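Local coordinates for metallo-beta-lactamase domain-containing protein (Enterococcus faecalis, PDB 2AZ4) that is of unknown function but binds zinc and, from its metallo-beta-lactamase fold, may act as an exonuclease that binds RNA, at residues A[124-129]-A[301-306]; A[69-74]-A[101-106]. All blocks are in the same frame, centred on the assembly; numbering follows the deposited sequence.

Contact 1 (A[124-129]-A[301-306]); sequences NRKGDF and YAESGK
The guanidinium of R125 meets the carboxylate of E303 end-on, its two terminal nitrogens each taking one oxygen. R125 NH2 donates to E303 OE2 at 2.5 Å, a short bond whose exact length deserves caution, and OE2 lies in the guanidinium plane. R125 NH1 reaches E303 OE1 at 2.8 Å, but here the oxygen is tilted 26° out of that plane. Both oxygens use their syn lone pairs, and the two flat groups are turned 32° against each other, making a bidentate salt bridge that is somewhat twisted. The two side chains approach from opposite directions. R125 places CG between its backbone N and carbonyl carbon (chi1 62°) and then runs extended to NE, while E303 is extended beyond CG; in this way two backbones whose nearest CA atoms, those of K126 and E303, stand 11.6 Å apart are bridged. K126 arrives beside R125 as a looser third member: its CE packs 3.6 Å from E303 OE2, and its NZ, at 3.7 Å from the same oxygen, makes only a long salt bridge. Behind this pair of cations the turn is pinned by N124, whose OD1 accepts the backbone N of F129 at 3.2 Å and also that of L130. R125 and E303 both touch N284 of helix 283-293. The contact thus joins the metallo-beta-lactamase part, through the loop after helix 114-123, to the loop that leaves strand 298-300, the outermost strand on one side of the parallel sheet. With two cations converging on one carboxylate, E303 is probably held firmly ionised; at the surface, with K126 exposed, the network is probably partly screened by water, and the two-point grip limits rotation of the carboxylate against the guanidinium.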
ATOM      1  N   ASN A 124      -5.010  -9.560   5.941  1.00 23.67           N
ATOM      2  CA  ASN A 124      -5.047  -9.864   7.377  1.00 24.96           C
ATOM      3  C   ASN A 124      -5.835 -11.120   7.773  1.00 26.20           C
ATOM      4  O   ASN A 124      -6.313 -11.243   8.921  1.00 26.53           O
ATOM      5  CB  ASN A 124      -5.572  -8.665   8.180  1.00 23.86           C
ATOM      6  CG  ASN A 124      -5.161  -8.730   9.645  1.00 23.05           C
ATOM      7  OD1 ASN A 124      -4.011  -9.053   9.959  1.00 21.62           O
ATOM      8  ND2 ASN A 124      -6.091  -8.413  10.544  1.00 19.48           N
ATOM      9  N   ARG A 125      -5.960 -12.061   6.841  1.00 27.38           N
ATOM     10  CA  ARG A 125      -6.766 -13.264   7.083  1.00 28.62           C
ATOM     11  C   ARG A 125      -6.184 -14.116   8.221  1.00 29.21           C
ATOM     12  O   ARG A 125      -6.932 -14.781   8.933  1.00 29.52           O
ATOM     13  CB  ARG A 125      -6.903 -14.092   5.799  1.00 28.14           C
ATOM     14  CG  ARG A 125      -5.573 -14.589   5.286  1.00 29.12           C
ATOM     15  CD  ARG A 125      -5.686 -15.300   3.960  1.00 33.13           C
ATOM     16  NE  ARG A 125      -4.386 -15.861   3.606  1.00 35.95           N
ATOM     17  CZ  ARG A 125      -3.901 -17.020   4.065  1.00 36.70           C
ATOM     18  NH1 ARG A 125      -4.613 -17.777   4.899  1.00 37.28           N
ATOM     19  NH2 ARG A 125      -2.698 -17.425   3.677  1.00 37.07           N
ATOM     20  N   LYS A 126      -4.856 -14.085   8.374  1.00 29.94           N
ATOM     21  CA  LYS A 126      -4.151 -14.835   9.431  1.00 31.09           C
ATOM     22  C   LYS A 126      -3.793 -13.946  10.632  1.00 31.01           C
ATOM     23  O   LYS A 126      -3.205 -14.415  11.622  1.00 30.86           O
ATOM     24  CB  LYS A 126      -2.866 -15.462   8.879  1.00 31.29           C
ATOM     25  CG  LYS A 126      -3.028 -16.761   8.109  1.00 33.35           C
ATOM     26  CD  LYS A 126      -1.705 -17.101   7.387  1.00 33.42           C
ATOM     27  CE  LYS A 126      -1.458 -18.613   7.312  1.00 38.98           C
ATOM     28  NZ  LYS A 126      -0.026 -18.965   7.010  1.00 39.78           N
ATOM     29  N   GLY A 127      -4.122 -12.654  10.536  1.00 30.40           N
ATOM     30  CA  GLY A 127      -3.969 -11.744  11.657  1.00 28.81           C
ATOM     31  C   GLY A 127      -2.536 -11.417  11.956  1.00 28.59           C
ATOM     32  O   GLY A 127      -2.220 -10.995  13.064  1.00 28.63           O
ATOM     33  N   ASP A 128      -1.659 -11.618  10.977  1.00 27.72           N
ATOM     34  CA  ASP A 128      -0.256 -11.261  11.136  1.00 28.00           C
ATOM     35  C   ASP A 128       0.162 -10.076  10.263  1.00 26.42           C
ATOM     36  O   ASP A 128       1.360  -9.784  10.132  1.00 26.29           O
ATOM     37  CB  ASP A 128       0.642 -12.470  10.842  1.00 29.12           C
ATOM     38  CG  ASP A 128       0.384 -13.059   9.479  1.00 31.80           C
ATOM     39  OD1 ASP A 128      -0.524 -12.546   8.778  1.00 33.90           O
ATOM     40  OD2 ASP A 128       1.087 -14.030   9.112  1.00 33.77           O
ATOM     41  N   PHE A 129      -0.823  -9.413   9.660  1.00 24.92           N
ATOM     42  CA  PHE A 129      -0.586  -8.219   8.855  1.00 23.28           C
ATOM     43  C   PHE A 129      -0.813  -6.979   9.716  1.00 22.45           C
ATOM     44  O   PHE A 129       0.117  -6.203   9.947  1.00 21.84           O
ATOM     45  CB  PHE A 129      -1.483  -8.208   7.610  1.00 23.22           C
ATOM     46  CG  PHE A 129      -1.191  -7.063   6.654  1.00 23.62           C
ATOM     47  CD1 PHE A 129      -0.068  -7.089   5.819  1.00 22.97           C
ATOM     48  CD2 PHE A 129      -2.050  -5.971   6.581  1.00 23.40           C
ATOM     49  CE1 PHE A 129       0.199  -6.036   4.935  1.00 24.28           C
ATOM     50  CE2 PHE A 129      -1.795  -4.909   5.690  1.00 24.11           C
ATOM     51  CZ  PHE A 129      -0.671  -4.942   4.868  1.00 23.11           C
ATOM     52  N   TYR A 301      -3.927 -25.167  -3.305  1.00 16.01           N
ATOM     53  CA  TYR A 301      -3.876 -24.875  -1.883  1.00 17.00           C
ATOM     54  C   TYR A 301      -2.478 -25.032  -1.334  1.00 17.66           C
ATOM     55  O   TYR A 301      -1.835 -26.067  -1.522  1.00 17.42           O
ATOM     56  CB  TYR A 301      -4.813 -25.800  -1.128  1.00 16.68           C
ATOM     57  CG  TYR A 301      -6.250 -25.415  -1.281  1.00 16.62           C
ATOM     58  CD1 TYR A 301      -6.756 -24.292  -0.610  1.00 18.74           C
ATOM     59  CD2 TYR A 301      -7.118 -26.179  -2.051  1.00 17.64           C
ATOM     60  CE1 TYR A 301      -8.085 -23.923  -0.730  1.00 16.95           C
ATOM     61  CE2 TYR A 301      -8.468 -25.825  -2.176  1.00 18.65           C
ATOM     62  CZ  TYR A 301      -8.927 -24.682  -1.496  1.00 17.92           C
ATOM     63  OH  TYR A 301     -10.231 -24.300  -1.603  1.00 19.20           O
ATOM     64  N   ALA A 302      -2.009 -23.996  -0.645  1.00 19.01           N
ATOM     65  CA  ALA A 302      -0.755 -24.075   0.093  1.00 20.24           C
ATOM     66  C   ALA A 302      -1.052 -24.236   1.590  1.00 21.12           C
ATOM     67  O   ALA A 302      -0.152 -24.184   2.424  1.00 21.52           O
ATOM     68  CB  ALA A 302       0.080 -22.839  -0.171  1.00 20.15           C
ATOM     69  N   GLU A 303      -2.323 -24.433   1.923  1.00 22.06           N
ATOM     70  CA  GLU A 303      -2.759 -24.598   3.306  1.00 23.64           C
ATOM     71  C   GLU A 303      -3.844 -25.676   3.340  1.00 23.59           C
ATOM     72  O   GLU A 303      -4.389 -26.051   2.305  1.00 23.04           O
ATOM     73  CB  GLU A 303      -3.274 -23.260   3.866  1.00 23.79           C
ATOM     74  CG  GLU A 303      -2.161 -22.172   3.984  1.00 25.68           C
ATOM     75  CD  GLU A 303      -2.660 -20.720   4.170  1.00 27.21           C
ATOM     76  OE1 GLU A 303      -3.835 -20.492   4.543  1.00 28.98           O
ATOM     77  OE2 GLU A 303      -1.828 -19.793   3.941  1.00 33.07           O
ATOM     78  N   SER A 304      -4.146 -26.184   4.529  1.00 24.43           N
ATOM     79  CA  SER A 304      -5.214 -27.159   4.692  1.00 25.07           C
ATOM     80  C   SER A 304      -6.615 -26.517   4.705  1.00 26.16           C
ATOM     81  O   SER A 304      -6.777 -25.331   4.973  1.00 26.77           O
ATOM     82  CB  SER A 304      -4.964 -28.042   5.922  1.00 25.16           C
ATOM     83  OG  SER A 304      -3.776 -28.811   5.732  1.00 23.26           O
ATOM     84  N   GLY A 305      -7.629 -27.308   4.394  1.00 27.18           N
ATOM     85  CA  GLY A 305      -8.983 -26.791   4.347  1.00 28.24           C
ATOM     86  C   GLY A 305      -9.339 -26.336   2.947  1.00 28.68           C
ATOM     87  O   GLY A 305      -8.586 -26.574   1.992  1.00 29.27           O
ATOM     88  N   LYS A 306     -10.489 -25.677   2.842  1.00 28.46           N
ATOM     89  CA  LYS A 306     -11.087 -25.289   1.578  1.00 28.47           C
ATOM     90  C   LYS A 306     -11.585 -23.867   1.735  1.00 27.46           C
ATOM     91  O   LYS A 306     -12.008 -23.456   2.825  1.00 27.60           O
ATOM     92  CB  LYS A 306     -12.294 -26.180   1.245  1.00 29.19           C
ATOM     93  CG  LYS A 306     -11.994 -27.665   1.031  1.00 32.20           C
ATOM     94  CD  LYS A 306     -11.990 -28.044  -0.447  1.00 37.67           C
ATOM     95  CE  LYS A 306     -13.389 -28.494  -0.948  1.00 41.54           C
ATOM     96  NZ  LYS A 306     -13.847 -29.789  -0.314  1.00 41.77           N
TER

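Contact 2 (A[69-74]-A[101-106]); sequences PRLGYE and INYLDP
Two short 3-10 turns, 69-71 and 101-103, face each other with their chains running in opposite senses, P69 nearest D105 (CA to CA 6.7 Å) and L71 nearest Y103. Each turn is closed by its own backbone bond, G72 N to P69 O and L104 N to I101 O. No hydrogen bond joins the two segments; the backbone bonds tying these chains involve residues just before P69, Y103 pairing with D68 and D105 with L66. L71 carries the apolar centre. With CG beside the backbone N (chi1 -65°), it lays CD1 over one face of the Y103 ring in a CH-pi contact, 4.1 Å from the centroid and displaced toward the CB end, L71 CD1 being 3.7 Å from Y103 CG; L71 CD2 follows farther along, 3.9 Å from Y103 CE1. The phenol hydroxyl is hydrogen-bonded to D49 O. Within the metallo-beta-lactamase fold, segment 101-106 follows helix 95-98, which contains the zinc ligands D96 and H97, and leads into strand 110-113. At the other end of the contact, P69 CD lies 3.8 Å from D105 CG, the side chains crossing at about a right angle; D105 OD1 takes the backbone N of A107. R70 is bent at chi3, bringing NH2 to 3.8 Å from P106 CG while the same nitrogen forms a salt bridge with D68.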
ATOM      1  N   PRO A  69     -10.610   3.241  23.726  1.00 21.79           N
ATOM      2  CA  PRO A  69     -10.444   3.454  25.173  1.00 23.02           C
ATOM      3  C   PRO A  69     -10.104   2.193  25.969  1.00 23.79           C
ATOM      4  O   PRO A  69      -9.421   2.284  26.994  1.00 24.56           O
ATOM      5  CB  PRO A  69     -11.825   3.947  25.623  1.00 22.94           C
ATOM      6  CG  PRO A  69     -12.734   3.677  24.506  1.00 23.19           C
ATOM      7  CD  PRO A  69     -11.924   3.706  23.261  1.00 21.90           C
ATOM      8  N   ARG A  70     -10.574   1.032  25.502  1.00 23.56           N
ATOM      9  CA  ARG A  70     -10.359  -0.232  26.207  1.00 23.77           C
ATOM     10  C   ARG A  70      -8.871  -0.575  26.329  1.00 23.76           C
ATOM     11  O   ARG A  70      -8.475  -1.371  27.175  1.00 22.99           O
ATOM     12  CB  ARG A  70     -11.115  -1.370  25.507  1.00 23.56           C
ATOM     13  CG  ARG A  70     -12.634  -1.128  25.331  1.00 24.74           C
ATOM     14  CD  ARG A  70     -13.248  -2.261  24.529  1.00 24.33           C
ATOM     15  NE  ARG A  70     -12.772  -2.240  23.140  1.00 25.08           N
ATOM     16  CZ  ARG A  70     -13.065  -3.159  22.236  1.00 24.70           C
ATOM     17  NH1 ARG A  70     -13.823  -4.197  22.564  1.00 26.41           N
ATOM     18  NH2 ARG A  70     -12.602  -3.044  20.999  1.00 24.69           N
ATOM     19  N   LEU A  71      -8.049   0.020  25.474  1.00 23.62           N
ATOM     20  CA  LEU A  71      -6.600  -0.189  25.536  1.00 24.23           C
ATOM     21  C   LEU A  71      -5.993   0.409  26.810  1.00 24.93           C
ATOM     22  O   LEU A  71      -4.882   0.044  27.212  1.00 24.97           O
ATOM     23  CB  LEU A  71      -5.908   0.408  24.294  1.00 24.10           C
ATOM     24  CG  LEU A  71      -6.219  -0.211  22.921  1.00 22.83           C
ATOM     25  CD1 LEU A  71      -5.663   0.675  21.780  1.00 22.15           C
ATOM     26  CD2 LEU A  71      -5.689  -1.643  22.813  1.00 19.12           C
ATOM     27  N   GLY A  72      -6.717   1.319  27.449  1.00 25.87           N
ATOM     28  CA  GLY A  72      -6.238   1.921  28.686  1.00 28.10           C
ATOM     29  C   GLY A  72      -5.071   2.868  28.476  1.00 29.41           C
ATOM     30  O   GLY A  72      -4.272   3.098  29.392  1.00 29.68           O
ATOM     31  N   TYR A  73      -4.972   3.419  27.266  1.00 30.16           N
ATOM     32  CA  TYR A  73      -3.975   4.437  26.968  1.00 30.61           C
ATOM     33  C   TYR A  73      -4.472   5.743  27.571  1.00 31.07           C
ATOM     34  O   TYR A  73      -5.655   6.055  27.484  1.00 30.58           O
ATOM     35  CB  TYR A  73      -3.798   4.564  25.452  1.00 30.61           C
ATOM     36  CG  TYR A  73      -3.261   5.893  25.000  1.00 29.88           C
ATOM     37  CD1 TYR A  73      -1.893   6.165  25.059  1.00 28.90           C
ATOM     38  CD2 TYR A  73      -4.117   6.888  24.524  1.00 29.43           C
ATOM     39  CE1 TYR A  73      -1.389   7.392  24.650  1.00 30.94           C
ATOM     40  CE2 TYR A  73      -3.624   8.121  24.119  1.00 30.24           C
ATOM     41  CZ  TYR A  73      -2.260   8.357  24.172  1.00 30.56           C
ATOM     42  OH  TYR A  73      -1.764   9.569  23.773  1.00 32.38           O
ATOM     43  N   GLU A  74      -3.578   6.497  28.196  1.00 31.95           N
ATOM     44  CA  GLU A  74      -3.948   7.801  28.750  1.00 33.33           C
ATOM     45  C   GLU A  74      -3.214   8.907  27.996  1.00 32.35           C
ATOM     46  O   GLU A  74      -1.979   8.984  28.046  1.00 31.72           O
ATOM     47  CB  GLU A  74      -3.628   7.872  30.253  1.00 33.63           C
ATOM     48  CG  GLU A  74      -4.383   9.010  30.973  1.00 35.77           C
ATOM     49  CD  GLU A  74      -4.447   8.834  32.495  1.00 37.14           C
ATOM     50  OE1 GLU A  74      -3.544   8.180  33.079  1.00 39.83           O
ATOM     51  OE2 GLU A  74      -5.418   9.360  33.102  1.00 42.14           O
ATOM     52  N   ILE A 101      -4.932   0.131  12.358  1.00 15.58           N
ATOM     53  CA  ILE A 101      -6.368   0.472  12.347  1.00 15.81           C
ATOM     54  C   ILE A 101      -7.153  -0.233  13.484  1.00 16.90           C
ATOM     55  O   ILE A 101      -8.151   0.301  13.968  1.00 16.39           O
ATOM     56  CB  ILE A 101      -7.076   0.255  10.983  1.00 15.99           C
ATOM     57  CG1 ILE A 101      -6.938  -1.211  10.513  1.00 14.62           C
ATOM     58  CG2 ILE A 101      -6.566   1.284   9.934  1.00 15.78           C
ATOM     59  CD1 ILE A 101      -7.959  -1.563   9.468  1.00 16.29           C
ATOM     60  N   ASN A 102      -6.679  -1.399  13.940  1.00 16.73           N
ATOM     61  CA  ASN A 102      -7.408  -2.100  15.008  1.00 16.98           C
ATOM     62  C   ASN A 102      -7.345  -1.374  16.346  1.00 17.75           C
ATOM     63  O   ASN A 102      -8.136  -1.666  17.253  1.00 17.16           O
ATOM     64  CB  ASN A 102      -6.938  -3.535  15.195  1.00 16.56           C
ATOM     65  CG  ASN A 102      -7.435  -4.469  14.106  1.00 17.12           C
ATOM     66  OD1 ASN A 102      -6.826  -5.525  13.847  1.00 17.87           O
ATOM     67  ND2 ASN A 102      -8.549  -4.132  13.504  1.00 12.19           N
ATOM     68  N   TYR A 103      -6.419  -0.424  16.461  1.00 17.58           N
ATOM     69  CA  TYR A 103      -6.353   0.416  17.669  1.00 18.97           C
ATOM     70  C   TYR A 103      -7.267   1.642  17.606  1.00 18.19           C
ATOM     71  O   TYR A 103      -7.432   2.365  18.599  1.00 19.42           O
ATOM     72  CB  TYR A 103      -4.911   0.858  17.940  1.00 19.05           C
ATOM     73  CG  TYR A 103      -4.024  -0.208  18.548  1.00 20.57           C
ATOM     74  CD1 TYR A 103      -4.531  -1.464  18.934  1.00 22.15           C
ATOM     75  CD2 TYR A 103      -2.666   0.044  18.743  1.00 21.75           C
ATOM     76  CE1 TYR A 103      -3.682  -2.440  19.509  1.00 22.58           C
ATOM     77  CE2 TYR A 103      -1.829  -0.900  19.316  1.00 21.99           C
ATOM     78  CZ  TYR A 103      -2.329  -2.134  19.692  1.00 21.28           C
ATOM     79  OH  TYR A 103      -1.451  -3.050  20.257  1.00 21.46           O
ATOM     80  N   LEU A 104      -7.833   1.895  16.437  1.00 17.49           N
ATOM     81  CA  LEU A 104      -8.780   2.996  16.274  1.00 17.57           C
ATOM     82  C   LEU A 104     -10.080   2.698  17.023  1.00 17.89           C
ATOM     83  O   LEU A 104     -10.700   1.666  16.812  1.00 18.02           O
ATOM     84  CB  LEU A 104      -9.069   3.276  14.794  1.00 16.68           C
ATOM     85  CG  LEU A 104     -10.021   4.461  14.511  1.00 18.05           C
ATOM     86  CD1 LEU A 104      -9.535   5.845  15.064  1.00 17.24           C
ATOM     87  CD2 LEU A 104     -10.431   4.569  13.035  1.00 17.30           C
ATOM     88  N   ASP A 105     -10.469   3.607  17.907  1.00 18.35           N
ATOM     89  CA  ASP A 105     -11.769   3.568  18.581  1.00 19.37           C
ATOM     90  C   ASP A 105     -12.909   3.065  17.656  1.00 19.50           C
ATOM     91  O   ASP A 105     -13.246   3.711  16.666  1.00 19.06           O
ATOM     92  CB  ASP A 105     -12.080   4.974  19.102  1.00 19.55           C
ATOM     93  CG  ASP A 105     -13.282   5.025  20.017  1.00 20.96           C
ATOM     94  OD1 ASP A 105     -14.010   4.025  20.088  1.00 21.81           O
ATOM     95  OD2 ASP A 105     -13.523   6.098  20.625  1.00 23.97           O
ATOM     96  N   PRO A 106     -13.507   1.899  17.986  1.00 19.91           N
ATOM     97  CA  PRO A 106     -14.652   1.333  17.252  1.00 19.46           C
ATOM     98  C   PRO A 106     -15.755   2.341  16.937  1.00 19.19           C
ATOM     99  O   PRO A 106     -16.377   2.249  15.874  1.00 19.11           O
ATOM    100  CB  PRO A 106     -15.194   0.245  18.204  1.00 19.69           C
ATOM    101  CG  PRO A 106     -14.080  -0.041  19.149  1.00 19.59           C
ATOM    102  CD  PRO A 106     -13.074   1.050  19.113  1.00 19.84           C
TER

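From the N terminus, the chain first reaches contact 2, where 69-74 meets 101-106 and closes a short loop of 26 intervening residues holding strand 85-89, helix 95-98 and the zinc ligands H92, H94, D96 and H97. It then runs through strand 110-113 and helix 114-123 into 124-129, the start of contact 1, whose partner comes only after 171 more residues. The two loops follow in series, neither nesting nor crossing. Contact 2 stays within the metallo-beta-lactamase part, whereas contact 1 ties that part to the region of the parallel sheet, at the loop after its strand 298-300. Their centres lie 26 Å apart, although their nearest atoms come within about 4 Å without touching.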